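Local coordinates for Glyco_hydro_cc domain-containing protein (Cryptococcus neoformans, PDB 6UBC) that probably binds beta-1,3-glucan oligosaccharides, as an oligosaccharide-binding member (subgroup VII) of glycoside hydrolase family GH128, at residues N240-A245 against S257-L262; T384-I389 against L429-Q434. All blocks are in the same frame, centred on the assembly; numbering follows the deposited sequence.

Both contacts belong to the glycosyl hydrolase catalytic core, on opposite sides of the chain's centre. Their centres are 33 Å apart and their nearest atoms about 21 Å, so they do not touch; along the chain interaction 1 closes before interaction 2 opens. Interaction 1 is local and buried: 11 residues separate its segments, and an aromatic ring of helix 250-260 packs against the end of strand 237-241 and the residue just beyond it. Interaction 2 is partly buried and spans 39 intervening residues, joining the first turns of helices 386-402 and 431-441 through an amide, a serine hydroxyl and a water. Neither contact contains a bound sugar; both are packing of the protein framework.

Interaction 1: residues N240-A245 against S257-L262; sequences NMLWGA and SAFKAL
Leu242 and Phe259 both set CG anti to the backbone nitrogen (chi1 -179° and -165°), which brings the two side chains together where the strand end meets the helix, and there they cross at about a right angle. Leu242 lies over one face of the Phe259 ring. Its CB stands 4.1 Å from the centroid of that ring and only 14° off the normal, which meets the geometry of a CH-pi contact, although the carbon is displaced toward the rim. Further out on the same leucine, CD1 packs 3.9 Å from Phe259 CB, so the branch follows the aromatic side chain back toward its root.

The other face of the ring is covered from within its own segment: Leu262 CD1 sits 3.7 Å above the ring plane, also toward the rim. The phenyl group is therefore sandwiched between two leucines, one from each segment. The carbonyl of Met241 approaches obliquely, with its O 3.4 Å from Phe259 CD1. No hydrogen bond crosses between the segments, and apolar packing carries the contact. At its margin Asn240 ND2 comes within 4.2 Å of Leu262 CD2, while the same nitrogen donates to the carbonyl of Ala227.

The contact joins the first two elements of the beta-alpha-beta unit formed by strand 237-241, helix 250-260 and strand 268-270, consistent with the (beta/alpha)8-barrel of this family. Phe259 also touches Ile269 of that second strand, and Leu242 reaches Leu293, Thr297 and Ile298 of helix 287-298, which extends the apolar layer to the next helix along the chain.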
loop_
_atom_site.group_PDB
_atom_site.type_symbol
_atom_site.label_atom_id
_atom_site.label_comp_id
_atom_site.label_asym_id
_atom_site.label_seq_id
_atom_site.Cartn_x
_atom_site.Cartn_y
_atom_site.Cartn_z
ATOM N N ASN A 240 -3.340 -0.670 -10.189
ATOM C CA ASN A 240 -2.296 0.055 -10.939
ATOM C C ASN A 240 -1.580 1.009 -9.981
ATOM O O ASN A 240 -2.104 1.367 -8.892
ATOM C CB ASN A 240 -2.869 0.809 -12.145
ATOM C CG ASN A 240 -3.548 -0.089 -13.152
ATOM O OD1 ASN A 240 -4.703 -0.440 -12.958
ATOM N ND2 ASN A 240 -2.851 -0.507 -14.209
ATOM N N MET A 241 -0.397 1.439 -10.360
ATOM C CA MET A 241 0.391 2.325 -9.479
ATOM C C MET A 241 1.321 3.218 -10.279
ATOM O O MET A 241 1.809 2.784 -11.333
ATOM C CB MET A 241 1.243 1.494 -8.519
ATOM C CG MET A 241 2.134 2.304 -7.641
ATOM S SD MET A 241 2.592 1.375 -6.152
ATOM C CE MET A 241 3.704 2.572 -5.389
ATOM N N LEU A 242 1.465 4.461 -9.814
ATOM C CA LEU A 242 2.569 5.352 -10.264
ATOM C C LEU A 242 3.556 5.505 -9.119
ATOM O O LEU A 242 3.266 6.242 -8.150
ATOM C CB LEU A 242 2.034 6.696 -10.774
ATOM C CG LEU A 242 3.119 7.633 -11.279
ATOM C CD1 LEU A 242 4.003 6.954 -12.323
ATOM C CD2 LEU A 242 2.548 8.935 -11.810
ATOM N N TRP A 243 4.702 4.833 -9.231
ATOM C CA TRP A 243 5.678 4.746 -8.122
ATOM C C TRP A 243 6.310 6.113 -7.837
ATOM O O TRP A 243 6.421 6.531 -6.635
ATOM C CB TRP A 243 6.742 3.706 -8.497
ATOM C CG TRP A 243 7.767 3.394 -7.456
ATOM C CD1 TRP A 243 7.753 2.411 -6.526
ATOM C CD2 TRP A 243 8.991 4.126 -7.232
ATOM N NE1 TRP A 243 8.902 2.429 -5.778
ATOM C CE2 TRP A 243 9.675 3.478 -6.181
ATOM C CE3 TRP A 243 9.587 5.217 -7.859
ATOM C CZ2 TRP A 243 10.923 3.884 -5.743
ATOM C CZ3 TRP A 243 10.839 5.618 -7.423
ATOM C CH2 TRP A 243 11.471 4.968 -6.365
ATOM N N GLY A 244 6.658 6.824 -8.895
ATOM C CA GLY A 244 7.402 8.073 -8.748
ATOM C C GLY A 244 7.381 8.956 -9.982
ATOM O O GLY A 244 6.446 8.885 -10.812
ATOM N N ALA A 245 8.316 9.896 -9.947
ATOM C CA ALA A 245 8.400 11.054 -10.858
ATOM C C ALA A 245 9.278 10.646 -12.042
ATOM O O ALA A 245 9.361 11.405 -12.996
ATOM C CB ALA A 245 8.957 12.259 -10.124
ATOM N N SER A 257 6.813 5.838 -17.577
ATOM C CA SER A 257 6.549 5.742 -19.018
ATOM C C SER A 257 5.422 4.732 -19.268
ATOM O O SER A 257 4.451 5.047 -20.036
ATOM C CB SER A 257 7.864 5.484 -19.729
ATOM O OG SER A 257 7.538 5.127 -21.026
ATOM N N ALA A 258 5.380 3.620 -18.528
ATOM C CA ALA A 258 4.293 2.626 -18.689
ATOM C C ALA A 258 2.957 3.260 -18.239
ATOM O O ALA A 258 1.874 2.934 -18.808
ATOM C CB ALA A 258 4.623 1.346 -17.935
ATOM N N PHE A 259 3.008 4.020 -17.150
ATOM C CA PHE A 259 1.782 4.626 -16.583
ATOM C C PHE A 259 1.188 5.593 -17.615
ATOM O O PHE A 259 0.020 5.593 -17.826
ATOM C CB PHE A 259 2.077 5.355 -15.270
ATOM C CG PHE A 259 0.797 5.645 -14.526
ATOM C CD1 PHE A 259 0.242 4.698 -13.677
ATOM C CD2 PHE A 259 0.081 6.807 -14.768
ATOM C CE1 PHE A 259 -0.976 4.900 -13.061
ATOM C CE2 PHE A 259 -1.108 7.029 -14.088
ATOM C CZ PHE A 259 -1.644 6.064 -13.262
ATOM N N LYS A 260 2.021 6.423 -18.187
ATOM C CA LYS A 260 1.565 7.393 -19.219
ATOM C C LYS A 260 1.009 6.643 -20.443
ATOM O O LYS A 260 0.119 7.232 -21.046
ATOM C CB LYS A 260 2.688 8.352 -19.578
ATOM C CG LYS A 260 3.168 9.228 -18.451
ATOM C CD LYS A 260 4.075 10.313 -18.911
ATOM C CE LYS A 260 3.436 11.682 -18.742
ATOM N NZ LYS A 260 3.742 12.591 -19.880
ATOM N N ALA A 261 1.385 5.383 -20.749
ATOM C CA ALA A 261 0.860 4.644 -21.930
ATOM C C ALA A 261 -0.435 3.901 -21.610
ATOM O O ALA A 261 -0.919 3.189 -22.486
ATOM C CB ALA A 261 1.898 3.684 -22.490
ATOM N N LEU A 262 -0.973 3.984 -20.398
ATOM C CA LEU A 262 -2.242 3.299 -20.122
ATOM C C LEU A 262 -3.278 3.880 -21.104
ATOM O O LEU A 262 -3.213 5.097 -21.375
ATOM C CB LEU A 262 -2.629 3.487 -18.649
ATOM C CG LEU A 262 -1.675 2.787 -17.661
ATOM C CD1 LEU A 262 -2.045 3.143 -16.220
ATOM C CD2 LEU A 262 -1.672 1.295 -17.860
#

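Interaction 2: residues T384-I389 against L429-Q434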
loop_
_atom_site.group_PDB
_atom_site.type_symbol
_atom_site.label_atom_id
_atom_site.label_comp_id
_atom_site.label_asym_id
_atom_site.label_seq_id
_atom_site.Cartn_x
_atom_site.Cartn_y
_atom_site.Cartn_z
ATOM N N THR A 384 13.091 -9.727 13.791
ATOM C CA THR A 384 13.857 -10.925 13.316
ATOM C C THR A 384 13.368 -12.203 14.020
ATOM O O THR A 384 13.675 -13.312 13.545
ATOM C CB THR A 384 15.368 -10.724 13.530
ATOM O OG1 THR A 384 15.503 -10.354 14.900
ATOM C CG2 THR A 384 15.993 -9.643 12.644
ATOM N N ASP A 385 12.629 -12.067 15.115
ATOM C CA ASP A 385 12.163 -13.198 15.933
ATOM C C ASP A 385 10.894 -13.770 15.290
ATOM O O ASP A 385 9.898 -13.069 15.228
ATOM C CB ASP A 385 11.914 -12.822 17.390
ATOM C CG ASP A 385 11.559 -14.025 18.227
ATOM O OD1 ASP A 385 10.367 -14.433 18.230
ATOM O OD2 ASP A 385 12.520 -14.637 18.736
ATOM N N GLN A 386 10.964 -14.992 14.817
ATOM C CA GLN A 386 9.835 -15.590 14.055
ATOM C C GLN A 386 8.568 -15.622 14.925
ATOM O O GLN A 386 7.481 -15.373 14.382
ATOM C CB GLN A 386 10.161 -17.009 13.572
ATOM C CG GLN A 386 9.079 -17.611 12.685
ATOM C CD GLN A 386 8.911 -16.825 11.407
ATOM O OE1 GLN A 386 9.884 -16.623 10.684
ATOM N NE2 GLN A 386 7.693 -16.352 11.127
ATOM N N SER A 387 8.710 -15.987 16.205
ATOM C CA SER A 387 7.568 -16.111 17.132
ATOM C C SER A 387 6.876 -14.744 17.288
ATOM O O SER A 387 5.633 -14.586 17.106
ATOM C CB SER A 387 8.079 -16.634 18.430
ATOM O OG SER A 387 6.943 -16.841 19.199
ATOM N N GLU A 388 7.665 -13.696 17.480
ATOM C CA GLU A 388 7.090 -12.334 17.583
ATOM C C GLU A 388 6.465 -11.958 16.246
ATOM O O GLU A 388 5.397 -11.297 16.275
ATOM C CB GLU A 388 8.237 -11.356 17.912
ATOM C CG GLU A 388 7.865 -9.884 17.979
ATOM C CD GLU A 388 9.050 -8.890 18.054
ATOM O OE1 GLU A 388 10.220 -9.346 17.889
ATOM O OE2 GLU A 388 8.817 -7.648 18.273
ATOM N N ILE A 389 7.113 -12.290 15.108
ATOM C CA ILE A 389 6.543 -12.013 13.758
ATOM C C ILE A 389 5.183 -12.663 13.597
ATOM O O ILE A 389 4.295 -12.003 13.107
ATOM C CB ILE A 389 7.526 -12.424 12.643
ATOM C CG1 ILE A 389 8.642 -11.377 12.583
ATOM C CG2 ILE A 389 6.859 -12.620 11.309
ATOM C CD1 ILE A 389 9.907 -11.821 11.855
ATOM N N LEU A 429 6.727 -20.847 0.011
ATOM C CA LEU A 429 6.001 -20.048 1.010
ATOM C C LEU A 429 6.571 -20.314 2.389
ATOM O O LEU A 429 6.623 -21.467 2.867
ATOM C CB LEU A 429 4.497 -20.341 0.940
ATOM C CG LEU A 429 3.628 -19.328 1.655
ATOM C CD1 LEU A 429 3.619 -18.001 0.921
ATOM C CD2 LEU A 429 2.215 -19.849 1.796
ATOM N N THR A 430 7.140 -19.258 2.968
ATOM C CA THR A 430 7.879 -19.308 4.223
ATOM C C THR A 430 6.912 -19.451 5.379
ATOM O O THR A 430 5.684 -19.274 5.200
ATOM C CB THR A 430 8.725 -18.050 4.432
ATOM O OG1 THR A 430 7.803 -16.972 4.629
ATOM C CG2 THR A 430 9.659 -17.810 3.257
ATOM N N GLU A 431 7.428 -19.664 6.575
ATOM C CA GLU A 431 6.568 -19.686 7.778
ATOM C C GLU A 431 5.789 -18.343 7.851
ATOM O O GLU A 431 4.562 -18.312 8.203
ATOM C CB GLU A 431 7.440 -19.900 9.011
ATOM C CG GLU A 431 6.608 -19.854 10.284
ATOM C CD GLU A 431 7.313 -20.370 11.511
ATOM O OE1 GLU A 431 8.456 -20.855 11.410
ATOM O OE2 GLU A 431 6.733 -20.278 12.584
ATOM N N SER A 432 6.470 -17.210 7.695
ATOM C CA SER A 432 5.765 -15.909 7.772
ATOM C C SER A 432 4.682 -15.842 6.706
ATOM O O SER A 432 3.556 -15.382 7.039
ATOM C CB SER A 432 6.681 -14.703 7.687
ATOM O OG SER A 432 7.559 -14.685 8.795
ATOM N N GLY A 433 4.986 -16.224 5.469
ATOM C CA GLY A 433 3.994 -16.275 4.374
ATOM C C GLY A 433 2.776 -17.117 4.755
ATOM O O GLY A 433 1.581 -16.698 4.509
ATOM N N GLN A 434 3.037 -18.287 5.331
ATOM C CA GLN A 434 1.960 -19.207 5.784
ATOM C C GLN A 434 1.159 -18.595 6.928
ATOM O O GLN A 434 -0.041 -18.816 6.955
ATOM C CB GLN A 434 2.602 -20.518 6.232
ATOM C CG GLN A 434 3.242 -21.243 5.089
ATOM C CD GLN A 434 3.925 -22.515 5.547
ATOM O OE1 GLN A 434 3.408 -23.239 6.420
ATOM N NE2 GLN A 434 5.033 -22.816 4.860
HETATM O O HOH W 1 9.495 -17.096 7.882
#
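Gln386 lays its side chain against the carboxylate of Glu431, with amide and carboxylate planes stacked 24° apart and Gln386 CG 3.5 Å from Glu431 CD. CG leaves anti to the backbone nitrogen and the chain then bends at chi2 (63°), a turn that brings the amide round to Ser432. There NE2 donates to Ser432 OG over 2.9 Å; the bond is nearly straight, at 170° at the hydrogen, and the acceptor lies in the amide plane. On the amide's other branch, OE1 lies 2.9 Å from a water that can donate to it, and this water in turn accepts from Ser432 N at 3.0 Å. Both arms of the amide thus face one residue, one directly and the other by way of the water, which probably restricts its rotation. Ile389 adds an apolar neighbour, its CG2 being 3.3 Å from Ser432 OG.

Second-shell bonds hold the participants in place. Asn390 accepts from Gln386 NE2 and gives its own ND2 to Glu431 OE2, while Ser432 OG also bonds to the carbonyl of Glu420.

Each segment begins a helix with a side-chain N-cap: Asp385 OD1 accepts from Glu388 N at 2.9 Å, and Thr430 OG1 from Gly433 N at 3.0 Å. The contact consequently pairs the first turns of helices 386-402 and 431-441. Glu420, in the loop before strand 424-425, touches Gln386 and Ile389 as well and so links both helix starts, whereas Thr430 leans on Ser425 of that strand, beside the two-stranded antiparallel sheet formed by 424-425 and 428-429.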